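Local coordinates for putative glutathionylspermidine synthase (PDB 3N6X), which is a putative glutathionylspermidine synthase, probably an ATP-dependent ligase of the circularly permuted ATP-grasp family, at residues I92-V95 and K96-M100. Residues are numbered along the deposited sequence; the frame is centred on the assembly and turned at random.
Sequences IQRV and KALNM
The carbonyls of Ile92 to Val95 accept from the amides of Lys96 to Asn99 in four successive i to i+4 hydrogen bonds, the shortest 2.9 Å from Lys96 N to Ile92 O. The longest, Ala97 N to Gln93 O, measures 3.2 Å. This is regular alpha-helix, part of helix 81-105 in the ATP-grasp-type chain. Three i, i+4 side-chain pairs ride on it. Ile92 and Lys96 run alongside each other: with CG2 anti to the backbone N, Ile92 sets that methyl 3.7 Å from CE of the extended Lys96. Arg94 also stretches out, its aliphatic stem crossing Leu98, and Arg94 CG lies 4.2 Å from Leu98 CD1. Beyond the helix, Arg94 NE forms a salt bridge with Asp162 of strand 157-163 and NH1 a hydrogen bond with Asn343 OD1 of strand 342-343, while Gln93 turns instead to the segment just after helix 327-335, where its NE2 bonds to Glu337 OE1 and its OE1 accepts from Ile340 N. Val95 lies beside Asn99 and packs on Val433 of strand 423-435. The Asn99 amide is held at its oxygen, where OD1 accepts from the backbone N of Tyr141 and Ala142, while its ND2 sits 3.8 Å from Val95 CG1.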
loop_
_atom_site.group_PDB
_atom_site.type_symbol
_atom_site.label_atom_id
_atom_site.label_comp_id
_atom_site.label_asym_id
_atom_site.label_seq_id
_atom_site.Cartn_x
_atom_site.Cartn_y
_atom_site.Cartn_z
ATOM N N ILE A 92 1.940 -8.389 9.785
ATOM C CA ILE A 92 3.286 -8.408 10.391
ATOM C C ILE A 92 4.027 -9.696 10.000
ATOM O O ILE A 92 5.218 -9.651 9.667
ATOM C CB ILE A 92 3.213 -8.217 11.942
ATOM C CG1 ILE A 92 2.851 -6.762 12.295
ATOM C CG2 ILE A 92 4.535 -8.652 12.641
ATOM C CD1 ILE A 92 2.349 -6.547 13.748
ATOM N N GLN A 93 3.312 -10.843 10.027
ATOM C CA GLN A 93 3.887 -12.146 9.675
ATOM C C GLN A 93 4.401 -12.124 8.242
ATOM O O GLN A 93 5.531 -12.545 7.989
ATOM C CB GLN A 93 2.838 -13.265 9.854
ATOM C CG GLN A 93 3.359 -14.641 9.439
ATOM C CD GLN A 93 2.261 -15.627 9.218
ATOM O OE1 GLN A 93 1.414 -15.471 8.336
ATOM N NE2 GLN A 93 2.282 -16.689 9.980
ATOM N N ARG A 94 3.570 -11.595 7.307
ATOM C CA ARG A 94 3.876 -11.512 5.889
ATOM C C ARG A 94 5.076 -10.611 5.634
ATOM O O ARG A 94 5.988 -10.997 4.907
ATOM C CB ARG A 94 2.647 -11.015 5.115
ATOM C CG ARG A 94 2.797 -11.137 3.609
ATOM C CD ARG A 94 1.552 -10.678 2.875
ATOM N NE ARG A 94 1.729 -10.760 1.422
ATOM C CZ ARG A 94 1.288 -11.765 0.669
ATOM N NH1 ARG A 94 0.632 -12.781 1.220
ATOM N NH2 ARG A 94 1.492 -11.758 -0.641
ATOM N N VAL A 95 5.095 -9.428 6.261
ATOM C CA VAL A 95 6.180 -8.462 6.106
ATOM C C VAL A 95 7.486 -8.965 6.723
ATOM O O VAL A 95 8.543 -8.780 6.115
ATOM C CB VAL A 95 5.753 -7.045 6.578
ATOM C CG1 VAL A 95 6.948 -6.086 6.664
ATOM C CG2 VAL A 95 4.684 -6.485 5.651
ATOM N N LYS A 96 7.416 -9.715 7.852
ATOM C CA LYS A 96 8.644 -10.309 8.422
ATOM C C LYS A 96 9.267 -11.289 7.445
ATOM O O LYS A 96 10.467 -11.233 7.216
ATOM C CB LYS A 96 8.384 -10.989 9.775
ATOM C CG LYS A 96 8.246 -10.001 10.932
ATOM C CD LYS A 96 7.783 -10.707 12.212
ATOM C CE LYS A 96 7.982 -9.851 13.444
ATOM N NZ LYS A 96 7.416 -10.501 14.658
ATOM N N ALA A 97 8.449 -12.140 6.821
ATOM C CA ALA A 97 8.922 -13.138 5.845
ATOM C C ALA A 97 9.476 -12.459 4.579
ATOM O O ALA A 97 10.492 -12.895 4.056
ATOM C CB ALA A 97 7.795 -14.091 5.481
ATOM N N LEU A 98 8.848 -11.349 4.142
ATOM C CA LEU A 98 9.306 -10.574 2.980
ATOM C C LEU A 98 10.686 -9.942 3.231
ATOM O O LEU A 98 11.553 -10.008 2.353
ATOM C CB LEU A 98 8.269 -9.509 2.581
ATOM C CG LEU A 98 7.043 -10.038 1.782
ATOM C CD1 LEU A 98 5.895 -9.027 1.801
ATOM C CD2 LEU A 98 7.420 -10.366 0.325
ATOM N N ASN A 99 10.916 -9.413 4.461
ATOM C CA ASN A 99 12.214 -8.845 4.866
ATOM C C ASN A 99 13.277 -9.917 5.033
ATOM O O ASN A 99 14.428 -9.685 4.694
ATOM C CB ASN A 99 12.080 -8.004 6.151
ATOM C CG ASN A 99 11.750 -6.554 5.867
ATOM O OD1 ASN A 99 12.366 -5.906 5.009
ATOM N ND2 ASN A 99 10.731 -6.030 6.531
HETATM N N MSE A 100 12.899 -11.090 5.552
HETATM C CA MSE A 100 13.832 -12.205 5.689
HETATM C C MSE A 100 14.182 -12.801 4.312
HETATM O O MSE A 100 15.332 -13.173 4.077
HETATM C CB MSE A 100 13.270 -13.260 6.625
HETATM C CG MSE A 100 13.189 -12.773 8.055
HETATM SE SE MSE A 100 12.382 -14.060 9.218
HETATM C CE MSE A 100 13.951 -15.186 9.444
#